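Local structure of acyl-coenzyme A oxidase 3 (5YS9) at residues K252-D257 with D447-C452; A311-V316 with F414-C419; T118-G123 with D257-G262. The protein oxidises acyl-CoA thioesters to (2E)-enoyl-CoAs with FAD and molecular oxygen, releasing hydrogen peroxide in peroxisomal fatty acid beta-oxidation. One frame throughout, in Å; residues are numbered along the deposited sequence.

Contact 1. Residues K252-D257 with D447-C452; sequences KKMGRD and DWVVQC. With FAD (flavin-adenine dinucleotide), chain C.
R256 and D447 carry this junction, in which the loop between strands 245-249 and 262-272 of the middle domain meets segment 447-452, on helix 441-448 and running on from it, in the helical C-alpha1 region. Two parts of D447 are gripped. Its carboxylate atom OD1 takes the backbone N of R256 at 2.6 Å, met from above the carboxylate plane. Its carbonyl O receives NE of R256 at 2.7 Å, the oxygen lying 23° out of the guanidinium plane, and NH2 adds a weak bond to the same oxygen. With the chain bent at chi3 (-145°), the guanidinium presents its edge to this carbonyl, while CG1 of V450 comes in obliquely, 3.4 Å from NE. A side chain at G255 would run into N of D447, so glycine permits a CA-CA distance of 4.4 Å. A leucine in place of R256 would probably deprive the D447 carbonyl of both side-chain donors and leave CG1 of V450 without the guanidinium it packs on. Farther out, M254 lays CE against CG1 of V449 at 4.1 Å, their chains at about a right angle. The loop is braced from within: K252 NZ forms a salt bridge with OD2 of D257, while OD1 accepts N of K253, and K253 NZ reaches the carbonyl of R256. The other branch of V450, CG2, touches the flavin methyl C8M of FAD at 3.2 Å.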
loop_
_atom_site.group_PDB
_atom_site.type_symbol
_atom_site.label_atom_id
_atom_site.label_comp_id
_atom_site.label_asym_id
_atom_site.label_seq_id
_atom_site.Cartn_x
_atom_site.Cartn_y
_atom_site.Cartn_z
ATOM N N LYS A 252 4.973 3.407 -18.979
ATOM C CA LYS A 252 4.072 2.922 -17.957
ATOM C C LYS A 252 4.469 3.373 -16.572
ATOM O O LYS A 252 5.602 3.232 -16.167
ATOM C CB LYS A 252 4.020 1.390 -18.011
ATOM C CG LYS A 252 3.049 0.738 -17.057
ATOM C CD LYS A 252 1.645 0.796 -17.596
ATOM C CE LYS A 252 0.679 0.074 -16.695
ATOM N NZ LYS A 252 0.390 0.832 -15.461
ATOM N N LYS A 253 3.490 3.884 -15.844
ATOM C CA LYS A 253 3.631 4.211 -14.423
ATOM C C LYS A 253 2.784 3.302 -13.528
ATOM O O LYS A 253 1.860 2.627 -13.987
ATOM C CB LYS A 253 3.250 5.655 -14.183
ATOM C CG LYS A 253 4.038 6.607 -15.046
ATOM C CD LYS A 253 3.826 8.039 -14.642
ATOM C CE LYS A 253 2.422 8.528 -14.877
ATOM N NZ LYS A 253 2.006 8.674 -16.295
ATOM N N MET A 254 3.120 3.253 -12.248
ATOM C CA MET A 254 2.274 2.555 -11.305
ATOM C C MET A 254 0.776 2.976 -11.448
ATOM O O MET A 254 -0.135 2.116 -11.344
ATOM C CB MET A 254 2.746 2.832 -9.902
ATOM C CG MET A 254 1.803 2.350 -8.814
ATOM S SD MET A 254 2.806 2.262 -7.334
ATOM C CE MET A 254 1.638 1.618 -6.104
ATOM N N GLY A 255 0.562 4.258 -11.693
ATOM C CA GLY A 255 -0.739 4.865 -11.724
ATOM C C GLY A 255 -0.737 6.087 -12.603
ATOM O O GLY A 255 0.270 6.423 -13.189
ATOM N N ARG A 256 -1.888 6.726 -12.725
ATOM C CA ARG A 256 -2.000 8.011 -13.395
ATOM C C ARG A 256 -1.479 7.972 -14.811
ATOM O O ARG A 256 -0.756 8.838 -15.245
ATOM C CB ARG A 256 -1.325 9.111 -12.585
ATOM C CG ARG A 256 -2.140 9.558 -11.389
ATOM C CD ARG A 256 -1.594 10.811 -10.748
ATOM N NE ARG A 256 -1.772 10.807 -9.306
ATOM C CZ ARG A 256 -2.451 11.715 -8.623
ATOM N NH1 ARG A 256 -3.024 12.721 -9.237
ATOM N NH2 ARG A 256 -2.546 11.619 -7.315
ATOM N N ASP A 257 -1.858 6.928 -15.518
ATOM C CA ASP A 257 -1.402 6.711 -16.864
ATOM C C ASP A 257 -1.932 7.722 -17.870
ATOM O O ASP A 257 -1.405 7.821 -18.948
ATOM C CB ASP A 257 -1.653 5.278 -17.306
ATOM C CG ASP A 257 -0.470 4.371 -17.044
ATOM O OD1 ASP A 257 0.677 4.797 -17.187
ATOM O OD2 ASP A 257 -0.684 3.218 -16.693
ATOM N N ASP A 447 -2.984 5.420 -8.142
ATOM C CA ASP A 447 -3.022 6.840 -8.459
ATOM C C ASP A 447 -2.613 7.769 -7.315
ATOM O O ASP A 447 -1.939 8.754 -7.524
ATOM C CB ASP A 447 -4.390 7.244 -9.000
ATOM C CG ASP A 447 -4.679 6.672 -10.361
ATOM O OD1 ASP A 447 -3.787 6.110 -10.989
ATOM O OD2 ASP A 447 -5.818 6.777 -10.811
ATOM N N TRP A 448 -3.063 7.466 -6.109
ATOM C CA TRP A 448 -2.802 8.331 -4.963
ATOM C C TRP A 448 -1.347 8.467 -4.558
ATOM O O TRP A 448 -0.906 9.519 -4.161
ATOM C CB TRP A 448 -3.633 7.936 -3.741
ATOM C CG TRP A 448 -3.348 8.831 -2.568
ATOM C CD1 TRP A 448 -2.546 8.556 -1.526
ATOM C CD2 TRP A 448 -3.780 10.173 -2.396
ATOM N NE1 TRP A 448 -2.475 9.619 -0.691
ATOM C CE2 TRP A 448 -3.230 10.633 -1.202
ATOM C CE3 TRP A 448 -4.605 11.022 -3.125
ATOM C CZ2 TRP A 448 -3.479 11.897 -0.715
ATOM C CZ3 TRP A 448 -4.849 12.271 -2.639
ATOM C CH2 TRP A 448 -4.288 12.703 -1.455
ATOM N N VAL A 449 -0.630 7.373 -4.629
ATOM C CA VAL A 449 0.603 7.168 -3.916
ATOM C C VAL A 449 1.724 8.156 -4.284
ATOM O O VAL A 449 2.579 8.452 -3.477
ATOM C CB VAL A 449 0.971 5.675 -3.979
ATOM C CG1 VAL A 449 2.270 5.389 -4.684
ATOM C CG2 VAL A 449 0.877 5.037 -2.617
ATOM N N VAL A 450 1.700 8.666 -5.500
ATOM C CA VAL A 450 2.695 9.618 -5.941
ATOM C C VAL A 450 2.675 10.908 -5.112
ATOM O O VAL A 450 3.671 11.586 -5.024
ATOM C CB VAL A 450 2.586 9.896 -7.459
ATOM C CG1 VAL A 450 1.212 10.408 -7.831
ATOM C CG2 VAL A 450 3.668 10.848 -7.911
ATOM N N GLN A 451 1.550 11.206 -4.483
ATOM C CA GLN A 451 1.371 12.398 -3.662
ATOM C C GLN A 451 2.387 12.429 -2.530
ATOM O O GLN A 451 2.749 13.473 -2.039
ATOM C CB GLN A 451 -0.024 12.413 -3.047
ATOM C CG GLN A 451 -1.159 12.595 -4.023
ATOM C CD GLN A 451 -1.674 14.006 -4.056
ATOM O OE1 GLN A 451 -1.184 14.833 -4.793
ATOM N NE2 GLN A 451 -2.668 14.282 -3.257
ATOM N N CYS A 452 2.767 11.262 -2.059
ATOM C CA CYS A 452 3.857 11.118 -1.120
ATOM C C CYS A 452 5.241 11.453 -1.660
ATOM O O CYS A 452 6.125 11.764 -0.898
ATOM C CB CYS A 452 3.839 9.739 -0.483
ATOM S SG CYS A 452 2.249 9.314 0.216
HETATM P PA FAD C . 15.121 11.949 -4.423
HETATM O O1A FAD C . 16.421 11.564 -5.018
HETATM O O2A FAD C . 14.902 13.324 -3.922
HETATM O O5B FAD C . 14.915 10.986 -3.188
HETATM C C5B FAD C . 14.895 9.581 -3.377
HETATM C C4B FAD C . 14.783 8.856 -2.051
HETATM O O4B FAD C . 15.894 9.195 -1.229
HETATM C C3B FAD C . 13.545 9.287 -1.312
HETATM O O3B FAD C . 12.972 8.171 -0.662
HETATM C C2B FAD C . 14.041 10.210 -0.243
HETATM O O2B FAD C . 13.281 10.011 0.933
HETATM C C1B FAD C . 15.475 9.802 -0.022
HETATM N N9A FAD C . 16.233 11.025 0.304
HETATM C C8A FAD C . 16.527 12.040 -0.518
HETATM N N7A FAD C . 17.205 12.997 0.135
HETATM C C5A FAD C . 17.349 12.601 1.397
HETATM C C6A FAD C . 17.966 13.139 2.618
HETATM N N6A FAD C . 18.588 14.330 2.618
HETATM N N1A FAD C . 17.885 12.398 3.733
HETATM C C2A FAD C . 17.269 11.212 3.750
HETATM N N3A FAD C . 16.691 10.668 2.685
HETATM C C4A FAD C . 16.702 11.301 1.506
HETATM N N1 FAD C . 8.655 16.946 -11.540
HETATM C C2 FAD C . 8.481 18.059 -12.267
HETATM O O2 FAD C . 9.299 18.970 -12.174
HETATM N N3 FAD C . 7.458 18.239 -13.088
HETATM C C4 FAD C . 6.531 17.322 -13.249
HETATM O O4 FAD C . 5.602 17.517 -14.022
HETATM C C4X FAD C . 6.642 16.072 -12.498
HETATM N N5 FAD C . 5.737 15.110 -12.627
HETATM C C5X FAD C . 5.871 13.976 -11.938
HETATM C C6 FAD C . 4.917 13.005 -12.111
HETATM C C7 FAD C . 5.009 11.823 -11.431
HETATM C C7M FAD C . 3.939 10.793 -11.639
HETATM C C8 FAD C . 6.142 11.598 -10.508
HETATM C C8M FAD C . 6.260 10.315 -9.746
HETATM C C9 FAD C . 7.099 12.574 -10.324
HETATM C C9A FAD C . 7.007 13.761 -11.011
HETATM N N10 FAD C . 7.963 14.769 -10.846
HETATM C C10 FAD C . 7.797 15.930 -11.605
HETATM C "C1'" FAD C . 9.122 14.601 -9.971
HETATM C "C2'" FAD C . 8.865 14.695 -8.478
HETATM O "O2'" FAD C . 8.616 16.054 -8.162
HETATM C "C3'" FAD C . 10.106 14.188 -7.744
HETATM O "O3'" FAD C . 10.194 12.803 -8.024
HETATM C "C4'" FAD C . 10.167 14.344 -6.225
HETATM O "O4'" FAD C . 9.903 15.673 -5.796
HETATM C "C5'" FAD C . 11.556 14.037 -5.717
HETATM O "O5'" FAD C . 11.859 12.680 -5.944
HETATM P P FAD C . 13.245 12.218 -6.551
HETATM O O1P FAD C . 12.937 11.242 -7.617
HETATM O O2P FAD C . 14.058 13.424 -6.842
HETATM O O3P FAD C . 13.911 11.441 -5.342
#

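Contact 2. Residues A311-V316 with F414-C419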
loop_
_atom_site.group_PDB
_atom_site.type_symbol
_atom_site.label_atom_id
_atom_site.label_comp_id
_atom_site.label_asym_id
_atom_site.label_seq_id
_atom_site.Cartn_x
_atom_site.Cartn_y
_atom_site.Cartn_z
ATOM N N ALA A 311 -6.240 18.914 2.042
ATOM C CA ALA A 311 -7.614 18.776 1.567
ATOM C C ALA A 311 -7.841 17.597 0.579
ATOM O O ALA A 311 -8.792 16.863 0.746
ATOM C CB ALA A 311 -8.105 20.089 0.968
ATOM N N ASP A 312 -6.979 17.414 -0.421
ATOM C CA ASP A 312 -7.044 16.249 -1.326
ATOM C C ASP A 312 -7.078 14.947 -0.528
ATOM O O ASP A 312 -7.747 14.006 -0.932
ATOM C CB ASP A 312 -5.829 16.169 -2.297
ATOM C CG ASP A 312 -5.841 17.239 -3.391
ATOM O OD1 ASP A 312 -6.893 17.869 -3.580
ATOM O OD2 ASP A 312 -4.787 17.474 -4.067
ATOM N N SER A 313 -6.314 14.874 0.567
ATOM C CA SER A 313 -6.277 13.663 1.369
ATOM C C SER A 313 -7.680 13.392 1.937
ATOM O O SER A 313 -8.153 12.213 2.019
ATOM C CB SER A 313 -5.213 13.726 2.467
ATOM O OG SER A 313 -3.901 13.813 1.916
ATOM N N PHE A 314 -8.352 14.478 2.298
ATOM C CA PHE A 314 -9.723 14.374 2.727
ATOM C C PHE A 314 -10.640 13.905 1.611
ATOM O O PHE A 314 -11.380 12.915 1.755
ATOM C CB PHE A 314 -10.234 15.713 3.280
ATOM C CG PHE A 314 -11.723 15.782 3.351
ATOM C CD1 PHE A 314 -12.397 15.070 4.316
ATOM C CD2 PHE A 314 -12.451 16.498 2.396
ATOM C CE1 PHE A 314 -13.779 15.108 4.393
ATOM C CE2 PHE A 314 -13.845 16.534 2.451
ATOM C CZ PHE A 314 -14.506 15.842 3.462
ATOM N N PHE A 315 -10.605 14.658 0.523
ATOM C CA PHE A 315 -11.432 14.407 -0.615
ATOM C C PHE A 315 -11.377 12.978 -1.160
ATOM O O PHE A 315 -12.405 12.461 -1.571
ATOM C CB PHE A 315 -11.098 15.406 -1.724
ATOM C CG PHE A 315 -11.705 16.768 -1.513
ATOM C CD1 PHE A 315 -13.095 16.917 -1.383
ATOM C CD2 PHE A 315 -10.903 17.906 -1.434
ATOM C CE1 PHE A 315 -13.655 18.175 -1.216
ATOM C CE2 PHE A 315 -11.454 19.173 -1.243
ATOM C CZ PHE A 315 -12.824 19.307 -1.139
ATOM N N VAL A 316 -10.199 12.349 -1.170
ATOM C CA VAL A 316 -10.072 10.953 -1.574
ATOM C C VAL A 316 -10.498 10.007 -0.460
ATOM O O VAL A 316 -11.219 9.070 -0.716
ATOM C CB VAL A 316 -8.651 10.602 -2.094
ATOM C CG1 VAL A 316 -8.509 9.110 -2.466
ATOM C CG2 VAL A 316 -8.380 11.420 -3.323
ATOM N N PHE A 414 2.051 13.547 6.438
ATOM C CA PHE A 414 1.237 12.568 7.161
ATOM C C PHE A 414 -0.183 12.353 6.648
ATOM O O PHE A 414 -0.692 11.228 6.719
ATOM C CB PHE A 414 1.278 12.843 8.682
ATOM C CG PHE A 414 2.604 12.460 9.290
ATOM C CD1 PHE A 414 2.913 11.122 9.487
ATOM C CD2 PHE A 414 3.579 13.427 9.579
ATOM C CE1 PHE A 414 4.146 10.746 10.013
ATOM C CE2 PHE A 414 4.820 13.068 10.103
ATOM C CZ PHE A 414 5.113 11.721 10.310
ATOM N N THR A 415 -0.817 13.408 6.137
ATOM C CA THR A 415 -2.137 13.281 5.582
ATOM C C THR A 415 -2.055 12.554 4.232
ATOM O O THR A 415 -2.951 11.815 3.862
ATOM C CB THR A 415 -2.940 14.630 5.480
ATOM O OG1 THR A 415 -2.302 15.580 4.602
ATOM C CG2 THR A 415 -3.160 15.239 6.831
ATOM N N THR A 416 -0.981 12.742 3.483
ATOM C CA THR A 416 -0.850 11.962 2.260
ATOM C C THR A 416 -0.610 10.489 2.568
ATOM O O THR A 416 -1.331 9.648 2.025
ATOM C CB THR A 416 0.130 12.556 1.240
ATOM O OG1 THR A 416 1.444 12.700 1.786
ATOM C CG2 THR A 416 -0.405 13.883 0.795
ATOM N N TRP A 417 0.342 10.175 3.447
ATOM C CA TRP A 417 0.530 8.789 3.883
ATOM C C TRP A 417 -0.736 8.157 4.493
ATOM O O TRP A 417 -1.056 6.996 4.219
ATOM C CB TRP A 417 1.651 8.656 4.909
ATOM C CG TRP A 417 3.033 8.545 4.391
ATOM C CD1 TRP A 417 3.477 7.889 3.244
ATOM C CD2 TRP A 417 4.182 9.069 5.013
ATOM N NE1 TRP A 417 4.835 8.001 3.134
ATOM C CE2 TRP A 417 5.302 8.698 4.219
ATOM C CE3 TRP A 417 4.394 9.817 6.180
ATOM C CZ2 TRP A 417 6.608 9.056 4.560
ATOM C CZ3 TRP A 417 5.712 10.165 6.518
ATOM C CH2 TRP A 417 6.789 9.788 5.703
ATOM N N THR A 418 -1.433 8.917 5.322
ATOM C CA THR A 418 -2.632 8.438 5.940
ATOM C C THR A 418 -3.718 8.114 4.900
ATOM O O THR A 418 -4.346 7.068 5.011
ATOM C CB THR A 418 -3.142 9.418 7.008
ATOM O OG1 THR A 418 -2.220 9.409 8.104
ATOM C CG2 THR A 418 -4.492 8.957 7.547
ATOM N N CYS A 419 -3.897 8.979 3.892
ATOM C CA CYS A 419 -4.836 8.717 2.832
ATOM C C CYS A 419 -4.507 7.380 2.134
ATOM O O CYS A 419 -5.404 6.588 1.857
ATOM C CB CYS A 419 -4.934 9.897 1.816
ATOM S SG CYS A 419 -6.054 9.575 0.396
#
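Helical segments 311-316 and 414-419 run nearly parallel, 16° apart, with their axes 8.8 Å from each other and the CA atoms of S313 and C419 separated by 5.4 Å. Small side chains at the interface are consistent with this spacing. S313 points at the partner helix, and its OG makes a close polar approach of 2.9 Å to the carbonyl O of T415, the hydroxyl's hydrogen bond going instead to M309 O, one turn back in its own helix. The methyl CG2 of T416 lies 3.7 Å from the same OG. These segments belong to helices 300-330 and 391-428 of the C-alpha1 domain, the helical bundle of the acyl-CoA oxidase fold; helix 349-385 comes between them in the chain, consistent with their shared direction in an up-and-down bundle. Toward the C-terminal end of both segments, C419 has SG anti to the backbone N (chi1 177°), which extends the sulfur to CB of V316 at 3.7 Å and to the carbonyl O of S313 at the same distance, while CB packs on CB of S313 at 3.9 Å. OG1 of T415 turns to L411 O of its own helix, and OG1 of T416 to K412 O and to ND2 of N458, so that both polar ends are satisfied within a seam of mixed polar and apolar atoms. W448 covers S313, V316 and C419 together, its NE1 bonded to T416 O.

Contact 3. Residues T118-G123 with D257-G262; sequences TRIRLG and DAIDNG. With FAD (flavin-adenine dinucleotide), chain C.
R121 and D260 pair as buried opposite charges, with NE of R121 3.1 Å from OD1 of D260. The carboxylate lies over one face of the guanidinium, CG of D260 standing 3.4 Å above the plane toward its rim and the two flat groups 34° apart, so the attraction is ionic and no N-H is aimed at the oxygen. The N-H groups work outward instead: NH1 makes a weak bond to A258 O at 3.4 Å and is held by OH of Y676 from the second subunit, while NH2 meets OG of S207. That serine also bonds to OD2 of D260, which takes the backbone N of H206 as well, so a second shell steadies both charged groups. D260 has CG between its backbone N and carbonyl carbon (chi1 61°), which swings the carboxylate across to the arginine.

Beneath the charges the stem of R121 lies along the loop, CD 3.1 Å from A258 O and CG 3.8 Å from CA of I259. I259 then reaches the preceding residue of the helix, I120, its CD1 pressed 3.4 Å from CB, the two chains crossing at an oblique angle. A258 closes the near end with its CB 4.3 Å from N of T118. The helix belongs to the N-terminal domain and the loop leads into strand 262-272 of the middle domain, with N261 of this loop in the FAD pocket. Because the carboxylate sits over the guanidinium face, its hold is probably less directional than an end-on bridge, and the orientation of the guanidinium is likely to be set by S207 and the second subunit's Y676.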
loop_
_atom_site.group_PDB
_atom_site.type_symbol
_atom_site.label_atom_id
_atom_site.label_comp_id
_atom_site.label_asym_id
_atom_site.label_seq_id
_atom_site.Cartn_x
_atom_site.Cartn_y
_atom_site.Cartn_z
ATOM N N THR A 118 -6.594 13.026 -15.314
ATOM C CA THR A 118 -6.960 14.177 -16.136
ATOM C C THR A 118 -6.623 15.494 -15.441
ATOM O O THR A 118 -5.999 16.387 -16.006
ATOM C CB THR A 118 -8.440 14.116 -16.506
ATOM O OG1 THR A 118 -8.651 13.045 -17.435
ATOM C CG2 THR A 118 -8.882 15.426 -17.172
ATOM N N ARG A 119 -7.028 15.595 -14.190
ATOM C CA ARG A 119 -6.697 16.743 -13.343
ATOM C C ARG A 119 -5.220 17.155 -13.452
ATOM O O ARG A 119 -4.927 18.332 -13.556
ATOM C CB ARG A 119 -7.045 16.380 -11.895
ATOM C CG ARG A 119 -6.660 17.417 -10.894
ATOM C CD ARG A 119 -6.772 16.957 -9.466
ATOM N NE ARG A 119 -6.412 18.130 -8.677
ATOM C CZ ARG A 119 -6.277 18.191 -7.356
ATOM N NH1 ARG A 119 -6.504 17.129 -6.616
ATOM N NH2 ARG A 119 -5.891 19.347 -6.777
ATOM N N ILE A 120 -4.293 16.195 -13.443
ATOM C CA ILE A 120 -2.871 16.525 -13.452
ATOM C C ILE A 120 -2.417 16.819 -14.844
ATOM O O ILE A 120 -1.599 17.716 -15.042
ATOM C CB ILE A 120 -1.963 15.414 -12.860
ATOM C CG1 ILE A 120 -2.436 15.031 -11.470
ATOM C CG2 ILE A 120 -0.523 15.893 -12.749
ATOM C CD1 ILE A 120 -2.548 16.227 -10.541
ATOM N N ARG A 121 -2.953 16.125 -15.826
ATOM C CA ARG A 121 -2.539 16.388 -17.183
ATOM C C ARG A 121 -2.867 17.806 -17.578
ATOM O O ARG A 121 -2.117 18.451 -18.281
ATOM C CB ARG A 121 -3.110 15.389 -18.176
ATOM C CG ARG A 121 -2.096 15.068 -19.248
ATOM C CD ARG A 121 -2.695 14.320 -20.401
ATOM N NE ARG A 121 -2.086 14.726 -21.647
ATOM C CZ ARG A 121 -2.078 13.979 -22.729
ATOM N NH1 ARG A 121 -2.635 12.797 -22.703
ATOM N NH2 ARG A 121 -1.512 14.420 -23.822
ATOM N N LEU A 122 -4.003 18.292 -17.129
ATOM C CA LEU A 122 -4.289 19.716 -17.239
ATOM C C LEU A 122 -3.432 20.531 -16.280
ATOM O O LEU A 122 -2.812 21.536 -16.667
ATOM C CB LEU A 122 -5.752 19.985 -16.928
ATOM C CG LEU A 122 -6.221 21.357 -17.362
ATOM C CD1 LEU A 122 -5.787 21.617 -18.798
ATOM C CD2 LEU A 122 -7.733 21.446 -17.183
ATOM N N GLY A 123 -3.422 20.090 -15.038
ATOM C CA GLY A 123 -2.660 20.757 -13.973
ATOM C C GLY A 123 -1.236 21.221 -14.294
ATOM O O GLY A 123 -0.814 22.302 -13.847
ATOM N N ASP A 257 -1.858 6.928 -15.518
ATOM C CA ASP A 257 -1.402 6.711 -16.864
ATOM C C ASP A 257 -1.932 7.722 -17.870
ATOM O O ASP A 257 -1.405 7.821 -18.948
ATOM C CB ASP A 257 -1.653 5.278 -17.306
ATOM C CG ASP A 257 -0.470 4.371 -17.044
ATOM O OD1 ASP A 257 0.677 4.797 -17.187
ATOM O OD2 ASP A 257 -0.684 3.218 -16.693
ATOM N N ALA A 258 -2.991 8.444 -17.531
ATOM C CA ALA A 258 -3.516 9.453 -18.446
ATOM C C ALA A 258 -2.513 10.567 -18.687
ATOM O O ALA A 258 -2.635 11.286 -19.690
ATOM C CB ALA A 258 -4.784 10.065 -17.897
ATOM N N ILE A 259 -1.589 10.779 -17.755
ATOM C CA ILE A 259 -0.580 11.828 -17.864
ATOM C C ILE A 259 0.613 11.378 -18.679
ATOM O O ILE A 259 1.167 10.329 -18.440
ATOM C CB ILE A 259 -0.029 12.248 -16.494
ATOM C CG1 ILE A 259 -1.143 12.619 -15.542
ATOM C CG2 ILE A 259 0.948 13.402 -16.630
ATOM C CD1 ILE A 259 -0.736 12.471 -14.100
ATOM N N ASP A 260 1.019 12.211 -19.619
ATOM C CA ASP A 260 2.110 11.890 -20.556
ATOM C C ASP A 260 3.482 12.407 -20.100
ATOM O O ASP A 260 4.059 13.310 -20.692
ATOM C CB ASP A 260 1.776 12.396 -21.984
ATOM C CG ASP A 260 1.592 13.909 -22.058
ATOM O OD1 ASP A 260 0.953 14.472 -21.152
ATOM O OD2 ASP A 260 2.025 14.525 -23.044
ATOM N N ASN A 261 4.004 11.793 -19.051
ATOM C CA ASN A 261 5.237 12.219 -18.456
ATOM C C ASN A 261 6.339 11.867 -19.433
ATOM O O ASN A 261 6.442 10.731 -19.907
ATOM C CB ASN A 261 5.507 11.522 -17.138
ATOM C CG ASN A 261 4.519 11.887 -16.085
ATOM O OD1 ASN A 261 4.698 12.881 -15.355
ATOM N ND2 ASN A 261 3.467 11.062 -15.950
ATOM N N GLY A 262 7.163 12.852 -19.737
ATOM C CA GLY A 262 8.177 12.649 -20.691
ATOM C C GLY A 262 9.494 13.083 -20.123
ATOM O O GLY A 262 9.517 13.821 -19.139
HETATM P PA FAD C . 15.121 11.949 -4.423
HETATM O O1A FAD C . 16.421 11.564 -5.018
HETATM O O2A FAD C . 14.902 13.324 -3.922
HETATM O O5B FAD C . 14.915 10.986 -3.188
HETATM C C5B FAD C . 14.895 9.581 -3.377
HETATM C C4B FAD C . 14.783 8.856 -2.051
HETATM O O4B FAD C . 15.894 9.195 -1.229
HETATM C C3B FAD C . 13.545 9.287 -1.312
HETATM O O3B FAD C . 12.972 8.171 -0.662
HETATM C C2B FAD C . 14.041 10.210 -0.243
HETATM O O2B FAD C . 13.281 10.011 0.933
HETATM C C1B FAD C . 15.475 9.802 -0.022
HETATM N N9A FAD C . 16.233 11.025 0.304
HETATM C C8A FAD C . 16.527 12.040 -0.518
HETATM N N7A FAD C . 17.205 12.997 0.135
HETATM C C5A FAD C . 17.349 12.601 1.397
HETATM C C6A FAD C . 17.966 13.139 2.618
HETATM N N6A FAD C . 18.588 14.330 2.618
HETATM N N1A FAD C . 17.885 12.398 3.733
HETATM C C2A FAD C . 17.269 11.212 3.750
HETATM N N3A FAD C . 16.691 10.668 2.685
HETATM C C4A FAD C . 16.702 11.301 1.506
HETATM N N1 FAD C . 8.655 16.946 -11.540
HETATM C C2 FAD C . 8.481 18.059 -12.267
HETATM O O2 FAD C . 9.299 18.970 -12.174
HETATM N N3 FAD C . 7.458 18.239 -13.088
HETATM C C4 FAD C . 6.531 17.322 -13.249
HETATM O O4 FAD C . 5.602 17.517 -14.022
HETATM C C4X FAD C . 6.642 16.072 -12.498
HETATM N N5 FAD C . 5.737 15.110 -12.627
HETATM C C5X FAD C . 5.871 13.976 -11.938
HETATM C C6 FAD C . 4.917 13.005 -12.111
HETATM C C7 FAD C . 5.009 11.823 -11.431
HETATM C C7M FAD C . 3.939 10.793 -11.639
HETATM C C8 FAD C . 6.142 11.598 -10.508
HETATM C C8M FAD C . 6.260 10.315 -9.746
HETATM C C9 FAD C . 7.099 12.574 -10.324
HETATM C C9A FAD C . 7.007 13.761 -11.011
HETATM N N10 FAD C . 7.963 14.769 -10.846
HETATM C C10 FAD C . 7.797 15.930 -11.605
HETATM C "C1'" FAD C . 9.122 14.601 -9.971
HETATM C "C2'" FAD C . 8.865 14.695 -8.478
HETATM O "O2'" FAD C . 8.616 16.054 -8.162
HETATM C "C3'" FAD C . 10.106 14.188 -7.744
HETATM O "O3'" FAD C . 10.194 12.803 -8.024
HETATM C "C4'" FAD C . 10.167 14.344 -6.225
HETATM O "O4'" FAD C . 9.903 15.673 -5.796
HETATM C "C5'" FAD C . 11.556 14.037 -5.717
HETATM O "O5'" FAD C . 11.859 12.680 -5.944
HETATM P P FAD C . 13.245 12.218 -6.551
HETATM O O1P FAD C . 12.937 11.242 -7.617
HETATM O O2P FAD C . 14.058 13.424 -6.842
HETATM O O3P FAD C . 13.911 11.441 -5.342
#

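In the fold
The three contacts are all buried, but they differ in what they join. Contact 2 lies nearest the centre of the chain and links two helices of one domain through small side chains. Contacts 1 and 3 sit farther out, their centres about 12 and 16 Å from the centre of the chain, against about 4 Å for contact 2, and fasten one and the same loop of the middle domain, sharing D257, to different helical regions: C-alpha1 in the first case, the N-terminal helix 116-136 in the second. Contact 1 relies on hydrogen bonds to D447, contact 3 on an R121-D260 ion pair, and both border FAD. W448 ties contact 1 to contact 2, and an R119-D312 salt bridge joins contacts 2 and 3.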